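Local coordinates for uncharacterized protein (Bacteroides thetaiotaomicron VPI-5482, PDB 3KNY) that is of unknown function but belongs to the BT_3535-like family and is probably made as a lipoprotein of the cell envelope, at residues E42-L45 with W46-M49; I76-I79 with C80-E84; S181-K184 with D185-L188. All blocks are in the same frame, centred on the assembly; numbering follows the deposited sequence.

Interaction 1. Residues E42-L45 with W46-M49; sequences EYEL and WRTM
R47 lays its side chain alongside that of E44, one turn earlier on the α-helix 40-49, and the two form an i to i+3 salt bridge on its exposed side. NE of R47 reaches OE2 of E44 at 2.7 Å, while NH2 of R47 makes a weak, bent bond to the same OE2 at 3.2 Å. OE2 lies near the guanidinium plane, yet NE meets it from above the carboxylate plane, so this is not the flat, paired arrangement of two carboxylate oxygens with two nitrogens. The R47 chain first runs out from the helix with CG anti to the backbone N (chi1 -177°), and the bend at chi3 (-48°) then turns the guanidinium back to E44. There NH2 of R47 also comes to the edge of the Y43 ring, 3.7 Å from CE2, with the two planes 67° apart; this is no cation-pi stack. Long, charged chains suit this solvent side. On the buried side W46 and M49, a selenomethionine, pack against I55 of strand 53-55, and the indole of W46 packs edge-to-face with Y57. Regular i to i+4 bonds hold the backbone, such as W46 N to E42 O. E44 O takes the regular bond from T48 N at 3.1 Å and also a weak one from the T48 side chain, OG1, at 3.4 Å.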
loop_
_atom_site.group_PDB
_atom_site.type_symbol
_atom_site.label_atom_id
_atom_site.label_comp_id
_atom_site.label_asym_id
_atom_site.label_seq_id
_atom_site.Cartn_x
_atom_site.Cartn_y
_atom_site.Cartn_z
ATOM N N GLU A 42 -8.644 19.114 -2.422
ATOM C CA GLU A 42 -8.304 17.701 -2.406
ATOM C C GLU A 42 -6.846 17.499 -2.783
ATOM O O GLU A 42 -6.074 16.875 -2.028
ATOM C CB GLU A 42 -9.211 16.932 -3.375
ATOM C CG GLU A 42 -10.658 16.830 -2.900
ATOM C CD GLU A 42 -11.643 16.472 -3.995
ATOM O OE1 GLU A 42 -11.254 16.339 -5.175
ATOM O OE2 GLU A 42 -12.833 16.334 -3.666
ATOM N N TYR A 43 -6.464 18.041 -3.938
ATOM C CA TYR A 43 -5.089 17.911 -4.428
ATOM C C TYR A 43 -4.082 18.301 -3.356
ATOM O O TYR A 43 -3.034 17.669 -3.207
ATOM C CB TYR A 43 -4.885 18.771 -5.671
ATOM C CG TYR A 43 -3.591 18.503 -6.408
ATOM C CD1 TYR A 43 -3.538 17.544 -7.427
ATOM C CD2 TYR A 43 -2.422 19.213 -6.109
ATOM C CE1 TYR A 43 -2.363 17.293 -8.129
ATOM C CE2 TYR A 43 -1.238 18.961 -6.805
ATOM C CZ TYR A 43 -1.225 18.000 -7.816
ATOM O OH TYR A 43 -0.073 17.731 -8.517
ATOM N N GLU A 44 -4.421 19.326 -2.589
ATOM C CA GLU A 44 -3.525 19.811 -1.550
ATOM C C GLU A 44 -3.347 18.791 -0.430
ATOM O O GLU A 44 -2.267 18.685 0.136
ATOM C CB GLU A 44 -4.017 21.142 -0.974
ATOM C CG GLU A 44 -2.897 22.146 -0.779
ATOM C CD GLU A 44 -2.168 22.424 -2.076
ATOM O OE1 GLU A 44 -2.849 22.498 -3.119
ATOM O OE2 GLU A 44 -0.923 22.537 -2.059
ATOM N N LEU A 45 -4.400 18.046 -0.106
ATOM C CA LEU A 45 -4.293 17.022 0.912
ATOM C C LEU A 45 -3.363 15.894 0.386
ATOM O O LEU A 45 -2.399 15.479 1.045
ATOM C CB LEU A 45 -5.685 16.513 1.305
ATOM C CG LEU A 45 -6.586 17.518 2.034
ATOM C CD1 LEU A 45 -7.951 16.927 2.285
ATOM C CD2 LEU A 45 -5.966 18.002 3.339
ATOM N N TRP A 46 -3.614 15.447 -0.830
ATOM C CA TRP A 46 -2.709 14.496 -1.451
ATOM C C TRP A 46 -1.250 14.972 -1.452
ATOM O O TRP A 46 -0.347 14.195 -1.143
ATOM C CB TRP A 46 -3.177 14.155 -2.856
ATOM C CG TRP A 46 -4.459 13.383 -2.826
ATOM C CD1 TRP A 46 -5.657 13.764 -3.345
ATOM C CD2 TRP A 46 -4.682 12.125 -2.186
ATOM N NE1 TRP A 46 -6.609 12.813 -3.090
ATOM C CE2 TRP A 46 -6.042 11.794 -2.380
ATOM C CE3 TRP A 46 -3.866 11.241 -1.469
ATOM C CZ2 TRP A 46 -6.605 10.607 -1.897
ATOM C CZ3 TRP A 46 -4.428 10.064 -0.982
ATOM C CH2 TRP A 46 -5.782 9.754 -1.202
ATOM N N ARG A 47 -1.004 16.235 -1.784
ATOM C CA ARG A 47 0.364 16.742 -1.695
ATOM C C ARG A 47 0.935 16.503 -0.289
ATOM O O ARG A 47 2.062 16.029 -0.166
ATOM C CB ARG A 47 0.469 18.234 -2.049
ATOM C CG ARG A 47 1.933 18.748 -2.026
ATOM C CD ARG A 47 2.044 20.251 -1.860
ATOM N NE ARG A 47 1.149 20.923 -2.783
ATOM C CZ ARG A 47 1.351 21.016 -4.094
ATOM N NH1 ARG A 47 2.438 20.484 -4.658
ATOM N NH2 ARG A 47 0.455 21.645 -4.848
ATOM N N THR A 48 0.173 16.846 0.753
ATOM C CA THR A 48 0.618 16.629 2.146
ATOM C C THR A 48 0.897 15.139 2.415
ATOM O O THR A 48 1.896 14.748 3.021
ATOM C CB THR A 48 -0.451 17.107 3.164
ATOM O OG1 THR A 48 -0.559 18.529 3.110
ATOM C CG2 THR A 48 -0.103 16.654 4.610
HETATM N N MSE A 49 -0.033 14.336 1.925
HETATM C CA MSE A 49 -0.057 12.906 2.104
HETATM C C MSE A 49 1.148 12.288 1.396
HETATM O O MSE A 49 1.782 11.379 1.923
HETATM C CB MSE A 49 -1.384 12.400 1.516
HETATM C CG MSE A 49 -1.959 11.230 2.198
HETATM SE SE MSE A 49 -2.632 11.493 4.011
HETATM C CE MSE A 49 -2.853 9.556 4.135
#

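Interaction 2. Residues I76-I79 with C80-E84; sequences INNI and CERIE
I79 and I83, one turn apart on the α-helix 66-84, meet through their branches, CG2 of I79 lying 4.2 Å from CD1 of I83. This helix is the connection of a β-α-β unit, joining the parallel strands 53-55 and 93-97, and its two sides differ sharply in character. The packed side is apolar: I76, I79, C80 and I83 are all buried. CG2 of I76 faces SG of C80 at 4.2 Å, and I76 and I79 continue onto helix 40-49, I76 touching L45, W46 and M49. Branched aliphatic chains and a small thiol suit such a place because they fill space close to the backbone without bringing charge into it. SG of C80, set beside its own backbone N (chi1 -77°), also stays near the carbonyl of the preceding turn, with I76 O 3.2 Å away.

The other side is looser and polar. N77 is exposed, and joins the later turn through its backbone, N77 O accepting from E81 N. E81 reaches outward from the helix, and its OE2 forms a salt bridge with K85. On the flank that faces D185 sit N78 and R82, whose chains cross with amide and guanidinium planes steeply inclined. N78 can serve two partners at once, its ND2 giving a hydrogen bond to D185 O in the turn after strand 177-183 while its OD1 accepts one from R82. The arginine chain, bent at chi2, passes beside N78 O, its CD 3.4 Å from that oxygen, before turning NE to the amide. The resulting bond from R82 NE to N78 OD1 is 3.2 Å long and nearly straight at 172°, within the guanidinium plane but from above the carbonyl plane of the amide.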
loop_
_atom_site.group_PDB
_atom_site.type_symbol
_atom_site.label_atom_id
_atom_site.label_comp_id
_atom_site.label_asym_id
_atom_site.label_seq_id
_atom_site.Cartn_x
_atom_site.Cartn_y
_atom_site.Cartn_z
ATOM N N ILE A 76 -8.108 10.951 4.874
ATOM C CA ILE A 76 -6.938 11.711 4.415
ATOM C C ILE A 76 -6.813 13.017 5.176
ATOM O O ILE A 76 -5.719 13.467 5.483
ATOM C CB ILE A 76 -7.102 11.983 2.878
ATOM C CG1 ILE A 76 -6.818 10.700 2.108
ATOM C CG2 ILE A 76 -6.201 13.075 2.356
ATOM C CD1 ILE A 76 -5.450 10.088 2.431
ATOM N N ASN A 77 -7.949 13.625 5.494
ATOM C CA ASN A 77 -7.944 14.897 6.215
ATOM C C ASN A 77 -7.367 14.711 7.604
ATOM O O ASN A 77 -6.496 15.465 8.050
ATOM C CB ASN A 77 -9.352 15.498 6.328
ATOM C CG ASN A 77 -9.317 16.943 6.792
ATOM O OD1 ASN A 77 -8.867 17.815 6.055
ATOM N ND2 ASN A 77 -9.759 17.200 8.019
ATOM N N ASN A 78 -7.870 13.687 8.271
ATOM C CA ASN A 78 -7.428 13.320 9.599
ATOM C C ASN A 78 -5.930 13.005 9.607
ATOM O O ASN A 78 -5.194 13.496 10.464
ATOM C CB ASN A 78 -8.291 12.138 10.066
ATOM C CG ASN A 78 -7.651 11.325 11.145
ATOM O OD1 ASN A 78 -7.543 11.787 12.286
ATOM N ND2 ASN A 78 -7.227 10.081 10.800
ATOM N N ILE A 79 -5.470 12.213 8.640
ATOM C CA ILE A 79 -4.047 11.862 8.566
ATOM C C ILE A 79 -3.181 13.117 8.339
ATOM O O ILE A 79 -2.150 13.292 8.991
ATOM C CB ILE A 79 -3.764 10.769 7.468
ATOM C CG1 ILE A 79 -4.440 9.447 7.859
ATOM C CG2 ILE A 79 -2.263 10.556 7.287
ATOM C CD1 ILE A 79 -4.663 8.470 6.718
ATOM N N CYS A 80 -3.618 13.991 7.429
ATOM C CA CYS A 80 -2.902 15.237 7.139
ATOM C C CYS A 80 -2.767 16.105 8.378
ATOM O O CYS A 80 -1.732 16.729 8.613
ATOM C CB CYS A 80 -3.642 16.028 6.073
ATOM S SG CYS A 80 -3.426 15.418 4.396
ATOM N N GLU A 81 -3.828 16.154 9.166
ATOM C CA GLU A 81 -3.778 16.875 10.417
ATOM C C GLU A 81 -2.660 16.366 11.314
ATOM O O GLU A 81 -1.980 17.157 11.968
ATOM C CB GLU A 81 -5.117 16.787 11.143
ATOM C CG GLU A 81 -5.120 17.489 12.506
ATOM C CD GLU A 81 -6.441 18.149 12.826
ATOM O OE1 GLU A 81 -7.399 17.991 12.029
ATOM O OE2 GLU A 81 -6.513 18.845 13.869
ATOM N N ARG A 82 -2.466 15.051 11.337
ATOM C CA ARG A 82 -1.396 14.467 12.141
ATOM C C ARG A 82 -0.033 14.719 11.540
ATOM O O ARG A 82 0.934 14.906 12.273
ATOM C CB ARG A 82 -1.628 12.980 12.318
ATOM C CG ARG A 82 -2.884 12.734 13.092
ATOM C CD ARG A 82 -3.564 11.456 12.715
ATOM N NE ARG A 82 -4.702 11.291 13.604
ATOM C CZ ARG A 82 -4.612 10.852 14.856
ATOM N NH1 ARG A 82 -3.443 10.498 15.378
ATOM N NH2 ARG A 82 -5.703 10.756 15.593
ATOM N N ILE A 83 0.043 14.724 10.211
ATOM C CA ILE A 83 1.291 15.055 9.524
ATOM C C ILE A 83 1.603 16.492 9.873
ATOM O O ILE A 83 2.698 16.777 10.315
ATOM C CB ILE A 83 1.222 14.866 7.980
ATOM C CG1 ILE A 83 0.958 13.389 7.643
ATOM C CG2 ILE A 83 2.517 15.325 7.336
ATOM C CD1 ILE A 83 0.849 13.056 6.145
ATOM N N GLU A 84 0.625 17.382 9.723
ATOM C CA GLU A 84 0.816 18.812 10.046
ATOM C C GLU A 84 1.145 19.046 11.524
ATOM O O GLU A 84 1.988 19.883 11.842
ATOM C CB GLU A 84 -0.403 19.653 9.636
ATOM C CG GLU A 84 -0.460 19.973 8.153
ATOM C CD GLU A 84 -1.828 20.475 7.686
ATOM O OE1 GLU A 84 -2.565 21.084 8.500
ATOM O OE2 GLU A 84 -2.163 20.260 6.491
#

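Interaction 3. Residues S181-K184 with D185-L188; sequences SYDK and DKKL
The Y182 ring leans obliquely over the returning backbone at K187 and L188. Y182 CD1 lies 3.2 Å from L188 O, and Y182 OH lies 3.5 Å from K187 CA. The other flat group, the D183 carboxylate, is met from above its plane by K186 N, which bonds to D183 OD1 at 3.0 Å; D185 N adds a weak bond to the same oxygen. D183 thus suits the start of the turn, its one oxygen gathering two backbone N-H groups, with CG anti to the backbone N (chi1 -179°) to bring it there. The aliphatic part of K186 runs past D183 OD2, but its NZ pairs with E92 in a salt bridge. Replacing Y182 by an alanine would probably strip the cover from the K187-L188 backbone and leave the K187 chain freer to move. D183 N donates to L188 O at 2.8 Å, whereas D183 O receives weak bonds from both K187 N and L188 N. K187 takes the left-handed backbone conformation (phi 61°, psi 41°) often filled by glycine. K187, so turned, and L188 together face D183, which makes a G1 beta bulge, here closing the β-hairpin between strands 177-183 and 188-201.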
loop_
_atom_site.group_PDB
_atom_site.type_symbol
_atom_site.label_atom_id
_atom_site.label_comp_id
_atom_site.label_asym_id
_atom_site.label_seq_id
_atom_site.Cartn_x
_atom_site.Cartn_y
_atom_site.Cartn_z
ATOM N N SER A 181 -3.163 -5.320 10.939
ATOM C CA SER A 181 -3.915 -4.753 12.007
ATOM C C SER A 181 -4.623 -3.500 11.506
ATOM O O SER A 181 -4.295 -2.985 10.439
ATOM C CB SER A 181 -2.988 -4.405 13.129
ATOM O OG SER A 181 -2.340 -3.206 12.800
ATOM N N TYR A 182 -5.604 -3.026 12.262
ATOM C CA TYR A 182 -6.279 -1.790 11.928
ATOM C C TYR A 182 -5.866 -0.705 12.934
ATOM O O TYR A 182 -6.016 -0.887 14.134
ATOM C CB TYR A 182 -7.780 -2.015 11.922
ATOM C CG TYR A 182 -8.586 -0.765 11.714
ATOM C CD1 TYR A 182 -8.531 -0.073 10.519
ATOM C CD2 TYR A 182 -9.433 -0.286 12.717
ATOM C CE1 TYR A 182 -9.289 1.073 10.324
ATOM C CE2 TYR A 182 -10.186 0.838 12.533
ATOM C CZ TYR A 182 -10.114 1.517 11.336
ATOM O OH TYR A 182 -10.852 2.662 11.170
ATOM N N ASP A 183 -5.316 0.404 12.430
ATOM C CA ASP A 183 -4.901 1.527 13.270
ATOM C C ASP A 183 -6.081 2.455 13.474
ATOM O O ASP A 183 -6.515 3.130 12.541
ATOM C CB ASP A 183 -3.752 2.287 12.624
ATOM C CG ASP A 183 -3.283 3.442 13.466
ATOM O OD1 ASP A 183 -4.130 4.135 14.087
ATOM O OD2 ASP A 183 -2.062 3.671 13.503
ATOM N N LYS A 184 -6.584 2.525 14.701
ATOM C CA LYS A 184 -7.826 3.280 14.944
ATOM C C LYS A 184 -7.636 4.794 14.902
ATOM O O LYS A 184 -8.594 5.519 14.662
ATOM C CB LYS A 184 -8.494 2.826 16.246
ATOM C CG LYS A 184 -9.007 1.388 16.187
ATOM C CD LYS A 184 -9.512 0.899 17.549
ATOM C CE LYS A 184 -10.434 -0.330 17.419
ATOM N NZ LYS A 184 -10.899 -0.855 18.740
ATOM N N ASP A 185 -6.411 5.274 15.106
ATOM C CA ASP A 185 -6.143 6.715 14.960
ATOM C C ASP A 185 -6.124 7.150 13.488
ATOM O O ASP A 185 -6.856 8.055 13.090
ATOM C CB ASP A 185 -4.795 7.094 15.568
ATOM C CG ASP A 185 -4.689 6.729 16.997
ATOM O OD1 ASP A 185 -5.691 6.898 17.721
ATOM O OD2 ASP A 185 -3.597 6.270 17.390
ATOM N N LYS A 186 -5.261 6.503 12.701
ATOM C CA LYS A 186 -5.084 6.810 11.286
ATOM C C LYS A 186 -6.243 6.284 10.459
ATOM O O LYS A 186 -6.443 6.731 9.337
ATOM C CB LYS A 186 -3.794 6.186 10.763
ATOM C CG LYS A 186 -2.547 6.537 11.559
ATOM C CD LYS A 186 -1.338 6.045 10.829
ATOM C CE LYS A 186 -0.080 6.098 11.649
ATOM N NZ LYS A 186 0.856 5.106 11.088
ATOM N N LYS A 187 -6.993 5.328 11.014
ATOM C CA LYS A 187 -8.129 4.694 10.331
ATOM C C LYS A 187 -7.669 3.987 9.051
ATOM O O LYS A 187 -8.333 4.056 8.020
ATOM C CB LYS A 187 -9.241 5.713 10.067
ATOM C CG LYS A 187 -9.725 6.426 11.357
ATOM C CD LYS A 187 -10.677 7.625 11.091
ATOM C CE LYS A 187 -10.720 8.590 12.284
ATOM N NZ LYS A 187 -10.580 7.853 13.593
ATOM N N LEU A 188 -6.518 3.314 9.144
ATOM C CA LEU A 188 -5.933 2.538 8.043
ATOM C C LEU A 188 -5.730 1.076 8.446
ATOM O O LEU A 188 -5.584 0.772 9.631
ATOM C CB LEU A 188 -4.558 3.110 7.676
ATOM C CG LEU A 188 -4.478 4.538 7.155
ATOM C CD1 LEU A 188 -3.004 4.925 6.968
ATOM C CD2 LEU A 188 -5.245 4.659 5.854
#

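Interaction 2 stands between the other two. Its centre is about 10 Å from that of interaction 1 and about 13 Å from that of interaction 3, whereas the centres of interactions 1 and 3 are about 19 Å apart, and their nearest atoms about 5 Å apart. Toward interaction 1 the join is apolar: the methyl CE of selenomethionine M49 packs against CD1 of both I76 and I79, and CG2 of T48 lies 3.6 Å from SG of C80. Toward interaction 3 it is mainly polar, the bond from N78 ND2 to D185 O measuring 3.1 Å, with CD1 of I79 against K186 O beside it. Helix 66-84 thus links helix 40-49 to the hairpin turn.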